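Local coordinates for uncharacterized protein (PDB 4ID2), which is of unknown function but belongs to the DUF4738 family and adopts a beta-barrel-like fold, at residues A[37-41]-A[116-121]; A[89-94]-A[103-108]; A[94-98]-A[136-140]. All blocks are in the same frame, centred on the assembly; numbering follows the deposited sequence.

Contact 1: A[37-41]-A[116-121]; sequences DFKFK and TTPQGI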
# COMPACT_ATOMS: atom_id res chain seq x y z
N ASP A 37 23.56 16.45 4.82
CA ASP A 37 23.53 17.77 5.43
C ASP A 37 22.20 18.42 5.10
O ASP A 37 21.79 18.43 3.93
CB ASP A 37 24.70 18.63 4.93
CG ASP A 37 26.08 18.16 5.37
OD1 ASP A 37 26.15 17.32 6.28
OD2 ASP A 37 27.08 18.64 4.80
N PHE A 38 21.52 18.94 6.12
CA PHE A 38 20.23 19.61 5.95
C PHE A 38 19.99 20.60 7.08
O PHE A 38 20.71 20.58 8.09
CB PHE A 38 19.10 18.57 5.91
CG PHE A 38 18.98 17.75 7.17
CD1 PHE A 38 18.18 18.17 8.22
CD2 PHE A 38 19.69 16.56 7.31
CE1 PHE A 38 18.09 17.43 9.39
CE2 PHE A 38 19.61 15.82 8.49
CZ PHE A 38 18.81 16.26 9.52
N LYS A 39 18.97 21.44 6.92
CA LYS A 39 18.57 22.43 7.92
C LYS A 39 17.25 22.01 8.55
O LYS A 39 16.39 21.46 7.86
CB LYS A 39 18.43 23.83 7.29
CG LYS A 39 19.75 24.56 7.15
CD LYS A 39 19.55 25.91 6.47
CE LYS A 39 20.86 26.60 6.17
NZ LYS A 39 20.68 27.77 5.27
N PHE A 40 17.09 22.27 9.85
CA PHE A 40 15.84 22.00 10.56
C PHE A 40 15.64 23.09 11.60
O PHE A 40 16.54 23.34 12.41
CB PHE A 40 15.83 20.60 11.18
CG PHE A 40 14.60 20.32 12.01
CD1 PHE A 40 13.33 20.49 11.47
CD2 PHE A 40 14.71 19.85 13.31
CE1 PHE A 40 12.20 20.20 12.22
CE2 PHE A 40 13.57 19.57 14.06
CZ PHE A 40 12.32 19.75 13.51
N LYS A 41 14.50 23.81 11.53
CA LYS A 41 14.19 24.95 12.40
C LYS A 41 15.34 25.99 12.31
O LYS A 41 15.71 26.60 13.32
CB LYS A 41 13.92 24.49 13.84
CG LYS A 41 12.72 23.56 13.95
CD LYS A 41 12.27 23.36 15.39
CE LYS A 41 10.92 22.68 15.48
NZ LYS A 41 10.46 22.55 16.89
N THR A 116 12.03 16.83 6.92
CA THR A 116 11.81 17.49 8.21
C THR A 116 10.34 17.86 8.28
O THR A 116 9.77 18.31 7.29
CB THR A 116 12.69 18.72 8.38
OG1 THR A 116 12.55 19.58 7.25
CG2 THR A 116 14.14 18.37 8.61
N THR A 117 9.72 17.67 9.45
CA THR A 117 8.31 18.00 9.70
C THR A 117 8.24 18.80 11.00
O THR A 117 9.23 18.84 11.73
CB THR A 117 7.47 16.69 9.77
OG1 THR A 117 7.76 16.00 11.00
CG2 THR A 117 7.71 15.77 8.58
N PRO A 118 7.08 19.39 11.36
CA PRO A 118 7.00 20.11 12.65
C PRO A 118 7.30 19.21 13.86
O PRO A 118 7.81 19.70 14.86
CB PRO A 118 5.55 20.63 12.69
CG PRO A 118 5.11 20.63 11.27
CD PRO A 118 5.79 19.45 10.64
N GLN A 119 7.02 17.89 13.74
CA GLN A 119 7.31 16.92 14.79
C GLN A 119 8.82 16.78 14.96
O GLN A 119 9.34 16.98 16.06
CB GLN A 119 6.68 15.54 14.48
CG GLN A 119 5.22 15.41 14.92
CD GLN A 119 4.27 16.30 14.15
OE1 GLN A 119 4.48 16.60 12.97
NE2 GLN A 119 3.17 16.70 14.78
N GLY A 120 9.51 16.48 13.87
CA GLY A 120 10.96 16.33 13.89
C GLY A 120 11.56 15.93 12.56
O GLY A 120 10.94 16.08 11.50
N ILE A 121 12.78 15.42 12.62
CA ILE A 121 13.55 14.95 11.47
C ILE A 121 13.09 13.53 11.18
O ILE A 121 13.24 12.68 12.05
CB ILE A 121 15.07 15.02 11.80
CG1 ILE A 121 15.49 16.47 12.16
CG2 ILE A 121 15.92 14.49 10.63
CD1 ILE A 121 16.73 16.57 12.93
O HOH W 1 11.49 19.21 16.95

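Contact 2: A[89-94]-A[103-108]; sequences FTKNDF and LSKSIL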
# COMPACT_ATOMS: atom_id res chain seq x y z
N PHE A 89 21.18 0.88 15.38
CA PHE A 89 19.87 0.33 15.06
C PHE A 89 19.95 -1.11 14.57
O PHE A 89 20.89 -1.47 13.87
CB PHE A 89 19.14 1.15 13.98
CG PHE A 89 18.45 2.38 14.48
CD1 PHE A 89 17.17 2.32 14.99
CD2 PHE A 89 19.07 3.62 14.43
CE1 PHE A 89 16.53 3.46 15.46
CE2 PHE A 89 18.41 4.77 14.88
CZ PHE A 89 17.15 4.68 15.38
N THR A 90 18.94 -1.91 14.90
CA THR A 90 18.74 -3.27 14.40
C THR A 90 17.25 -3.41 14.10
O THR A 90 16.47 -2.59 14.57
CB THR A 90 19.24 -4.35 15.39
OG1 THR A 90 18.39 -4.38 16.54
CG2 THR A 90 20.67 -4.14 15.80
N LYS A 91 16.85 -4.45 13.36
CA LYS A 91 15.43 -4.67 13.08
C LYS A 91 14.59 -4.80 14.39
O LYS A 91 13.41 -4.47 14.39
CB LYS A 91 15.22 -5.90 12.17
CG LYS A 91 15.61 -7.23 12.81
CD LYS A 91 15.40 -8.38 11.86
CE LYS A 91 15.65 -9.70 12.55
NZ LYS A 91 15.95 -10.78 11.59
N ASN A 92 15.23 -5.22 15.50
CA ASN A 92 14.56 -5.39 16.80
C ASN A 92 14.09 -4.05 17.39
O ASN A 92 13.16 -4.06 18.19
CB ASN A 92 15.45 -6.14 17.78
CG ASN A 92 15.99 -7.43 17.19
OD1 ASN A 92 17.18 -7.55 16.91
ND2 ASN A 92 15.10 -8.36 16.88
N ASP A 93 14.66 -2.90 16.94
CA ASP A 93 14.18 -1.57 17.36
C ASP A 93 12.76 -1.27 16.86
O ASP A 93 12.16 -0.30 17.32
CB ASP A 93 15.12 -0.46 16.84
CG ASP A 93 16.42 -0.40 17.60
OD1 ASP A 93 16.41 0.05 18.75
OD2 ASP A 93 17.43 -0.86 17.05
N PHE A 94 12.25 -2.06 15.90
CA PHE A 94 10.91 -1.93 15.33
C PHE A 94 9.98 -3.06 15.83
O PHE A 94 8.90 -3.23 15.28
CB PHE A 94 11.01 -1.96 13.79
CG PHE A 94 11.94 -0.91 13.22
CD1 PHE A 94 13.30 -1.17 13.08
CD2 PHE A 94 11.48 0.34 12.85
CE1 PHE A 94 14.17 -0.20 12.59
CE2 PHE A 94 12.35 1.32 12.36
CZ PHE A 94 13.69 1.04 12.24
N LEU A 103 9.16 -10.07 11.30
CA LEU A 103 10.42 -9.47 11.73
C LEU A 103 11.55 -10.50 11.81
O LEU A 103 12.66 -10.20 11.36
CB LEU A 103 10.25 -8.76 13.09
CG LEU A 103 11.28 -7.70 13.44
CD1 LEU A 103 11.29 -6.57 12.42
CD2 LEU A 103 10.99 -7.14 14.81
N SER A 104 11.28 -11.71 12.32
CA SER A 104 12.30 -12.77 12.41
C SER A 104 12.80 -13.22 11.01
O SER A 104 13.99 -13.49 10.86
CB SER A 104 11.76 -13.98 13.17
OG SER A 104 10.57 -14.47 12.57
N LYS A 105 11.90 -13.26 10.00
CA LYS A 105 12.25 -13.67 8.63
C LYS A 105 12.87 -12.53 7.77
O LYS A 105 13.21 -12.80 6.62
CB LYS A 105 11.00 -14.21 7.90
CG LYS A 105 10.37 -15.44 8.53
CD LYS A 105 9.06 -15.79 7.82
CE LYS A 105 8.34 -16.96 8.45
NZ LYS A 105 7.09 -17.29 7.72
N SER A 106 13.01 -11.29 8.29
CA SER A 106 13.53 -10.14 7.52
C SER A 106 14.91 -9.67 7.99
O SER A 106 15.34 -10.06 9.06
CB SER A 106 12.55 -8.97 7.62
OG SER A 106 12.64 -8.28 8.86
N ILE A 107 15.58 -8.79 7.20
CA ILE A 107 16.88 -8.21 7.58
C ILE A 107 16.83 -6.68 7.47
O ILE A 107 16.20 -6.17 6.55
CB ILE A 107 18.07 -8.79 6.75
CG1 ILE A 107 17.88 -8.62 5.25
CG2 ILE A 107 18.30 -10.26 7.11
CD1 ILE A 107 19.12 -8.93 4.44
N LEU A 108 17.49 -5.96 8.41
CA LEU A 108 17.53 -4.50 8.37
C LEU A 108 18.27 -4.09 7.11
O LEU A 108 19.43 -4.46 6.93
CB LEU A 108 18.20 -3.93 9.64
CG LEU A 108 18.23 -2.39 9.74
CD1 LEU A 108 16.83 -1.80 9.73
CD2 LEU A 108 18.98 -1.93 10.96
O HOH W 2 16.36 -13.69 12.70

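Contact 3: A[94-98]-A[136-140]; sequences FSSVV and MPLSI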
# COMPACT_ATOMS: atom_id res chain seq x y z
N PHE A 94 12.25 -2.06 15.90
CA PHE A 94 10.91 -1.93 15.33
C PHE A 94 9.98 -3.06 15.83
O PHE A 94 8.90 -3.23 15.28
CB PHE A 94 11.01 -1.96 13.79
CG PHE A 94 11.94 -0.91 13.22
CD1 PHE A 94 13.30 -1.17 13.08
CD2 PHE A 94 11.48 0.34 12.85
CE1 PHE A 94 14.17 -0.20 12.59
CE2 PHE A 94 12.35 1.32 12.36
CZ PHE A 94 13.69 1.04 12.24
N SER A 95 10.37 -3.80 16.89
CA SER A 95 9.57 -4.89 17.45
C SER A 95 8.22 -4.41 18.02
O SER A 95 7.28 -5.20 18.06
CB SER A 95 10.34 -5.62 18.55
OG SER A 95 10.66 -4.76 19.63
N SER A 96 8.13 -3.14 18.44
CA SER A 96 6.89 -2.57 18.96
C SER A 96 5.84 -2.32 17.87
O SER A 96 4.67 -2.19 18.22
CB SER A 96 7.18 -1.26 19.69
OG SER A 96 7.81 -0.33 18.82
N VAL A 97 6.23 -2.22 16.57
CA VAL A 97 5.28 -1.93 15.49
C VAL A 97 5.34 -2.96 14.31
O VAL A 97 4.69 -2.72 13.30
CB VAL A 97 5.45 -0.48 14.97
CG1 VAL A 97 5.25 0.53 16.10
CG2 VAL A 97 6.81 -0.26 14.30
N VAL A 98 6.08 -4.08 14.44
CA VAL A 98 6.17 -5.13 13.40
C VAL A 98 6.00 -6.48 14.09
O VAL A 98 6.64 -6.72 15.11
CB VAL A 98 7.49 -5.06 12.60
CG1 VAL A 98 7.51 -6.12 11.49
CG2 VAL A 98 7.71 -3.67 12.00
N MSE A 136 9.50 -3.88 3.82
CA MSE A 136 8.46 -3.23 4.60
C MSE A 136 8.88 -1.81 4.94
O MSE A 136 9.89 -1.62 5.60
CB MSE A 136 8.21 -4.03 5.88
CG MSE A 136 7.15 -3.42 6.77
SE MSE A 136 6.99 -4.55 8.32
CE MSE A 136 5.46 -5.69 7.58
N PRO A 137 8.09 -0.79 4.54
CA PRO A 137 8.45 0.59 4.87
C PRO A 137 8.14 0.93 6.32
O PRO A 137 7.07 0.57 6.83
CB PRO A 137 7.60 1.41 3.89
CG PRO A 137 6.42 0.56 3.62
CD PRO A 137 6.85 -0.86 3.73
N LEU A 138 9.09 1.57 7.01
CA LEU A 138 8.97 2.01 8.41
C LEU A 138 9.53 3.43 8.51
O LEU A 138 10.12 3.91 7.53
CB LEU A 138 9.75 1.05 9.33
CG LEU A 138 9.41 -0.44 9.23
CD1 LEU A 138 10.63 -1.32 9.49
CD2 LEU A 138 8.27 -0.81 10.14
N SER A 139 9.38 4.11 9.66
CA SER A 139 9.95 5.46 9.79
C SER A 139 10.45 5.75 11.21
O SER A 139 9.95 5.17 12.17
CB SER A 139 8.93 6.52 9.38
OG SER A 139 7.74 6.38 10.13
N ILE A 140 11.50 6.60 11.31
CA ILE A 140 12.12 7.04 12.57
C ILE A 140 12.00 8.55 12.60
O ILE A 140 12.46 9.19 11.66
CB ILE A 140 13.61 6.61 12.68
CG1 ILE A 140 13.83 5.10 12.44
CG2 ILE A 140 14.24 7.06 14.01
CD1 ILE A 140 15.17 4.83 11.83

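Contact 1: A[37-41]-A[116-121]
Gly120 packs its CA against Phe40 CZ, and its carbonyl oxygen is gripped twice by Thr117. Thr117 N donates to Gly120 O at 2.9 Å, and Thr117 OG1 donates to the same O at 3.2 Å. The two donors come from opposite faces of the carbonyl plane. They close the turn 117-120, which joins strands 107-116 and 121-128 in a beta hairpin. The end of strand 33-40 lies against this hairpin end through two phenylalanines. Phe40 reaches in because its CG stands anti to the backbone N (chi1 176°). Its CE1 comes within 3.3 Å of Thr117 O. At the ring's rim, CD1 meets Thr116 CB at 3.6 Å and CD2 meets Ile121 CG1 at 3.7 Å. Lys41 CG sits over the centre of the Phe40 face turned away from both. Phe38 meets the CG2 branch of Ile121, with Phe38 CZ 3.6 Å from Ile121 CG2. The CD1 of that isoleucine lies at the Phe38 ring edge, in plane. Phe38 also stacks on Tyr113, while Tyr45 brings a nearly parallel ring. Asp37 and Phe38 pair with a strand of the second subunit, so the sheet continues across that interface. One water also joins the two segments. It donates to Gln119 O at 3.2 Å and receives a weak bond from Lys41 NZ. With no direct hydrogen bond between the segments, the hairpin turn and the strand end are held mainly by apolar packing.

Contact 2: A[89-94]-A[103-108]
Lys91 lays its side chain along the chain reversal at 103-106 and buries its ammonium among backbone carbonyls. NZ donates to Ser106 O at 2.7 Å, nearly in line with the carbonyl bond (angle 171°). A second, weak bond runs from NZ to Ser104 O at 3.4 Å. A water accepts from NZ and donates to Ser104 O at 3.0 Å, which ties the same two groups indirectly. The lysine starts with CG between the backbone N and the carbonyl carbon (chi1 66°), then runs fully extended to reach these oxygens. Nearer the lysine's backbone, Leu103 CD1 and CD2 each lie 3.6 Å from Lys91 O. Leu108 CD2 packs against Phe89 O at 3.5 Å and beside Thr90 CA. Its other branch, CD1, approaches the Phe94 ring. In this beta-barrel-like fold, the contact spans the link between strands 82-89 and 107-116, which belong to different sheets. The link carries the short helix 100-104. Further out, Ser106 OG and Ser106 N both donate to Leu103 O, from the same face of its plane, and fix the reversal. Asp93 OD2 accepts from Thr90 N at 2.8 Å and probably helps to hold the 3-10 turn that carries Lys91. Asp70 OD1 accepts from Leu108 N, and Asp70 OD2 makes a long, weak ion pair with Lys91 NZ.

Contact 3: A[94-98]-A[136-140]
Phe94 and Leu138 make the nearest backbone approach, CA to CA 8.2 Å, so the loop 94-98 meets strand 134-142 through side chains alone. The strand belongs to the four-stranded antiparallel sheet of the beta-barrel-like fold. The loop lies across one face of that sheet. Leu138 forks between two loop residues. Its CD1 sits over one face of the Phe94 ring, nearer the ring's margin than its centre, in a CH-pi contact 4.2 Å from the ring centroid. The Ile140 side chain runs at about a right angle to that of Phe94, with Ile140 CG1 4.1 Å from Phe94 CE2. Ala125 and Ile150 of the neighbouring strands also touch this phenylalanine, so its ring is buried on the sheet. At the other end, Val98 and Met136, a selenomethionine, run antiparallel beside each other. With CG1 anti to the backbone N (chi1 -177°), Val98 puts this methyl 3.6 Å from Met136 SE. The valine also leans on Leu103 of helix 100-104. Met136 in turn packs on Leu156 of the third subunit. The second branch of Leu138 meets Val98 tightly: Leu138 CD2 and Val98 CG2 are only 3.5 Å apart.

In the fold
Contacts 2 and 3 are neighbours, with centres 8 Å apart, and they share Phe94. Phe89 of contact 2 also packs on Ile140 of contact 3. Both reach the antiparallel sheet formed by strands 107-116, 121-128, 134-142 and 148-158. Contact 1 lies on the opposite side of the chain's centre from contact 2, with its centre 26 Å from contact 2 and 20 Å from contact 3. Along the chain, contact 2 falls between the two segments of contact 1, while contact 3 crosses both others. Strand 107-116 runs from contact 2 to contact 1. Contact 1 brings strand 33-40 of the mixed sheet to a hairpin of the other sheet. Contact 2 spans the link between the sheets, and contact 3 packs that link on the four-stranded sheet.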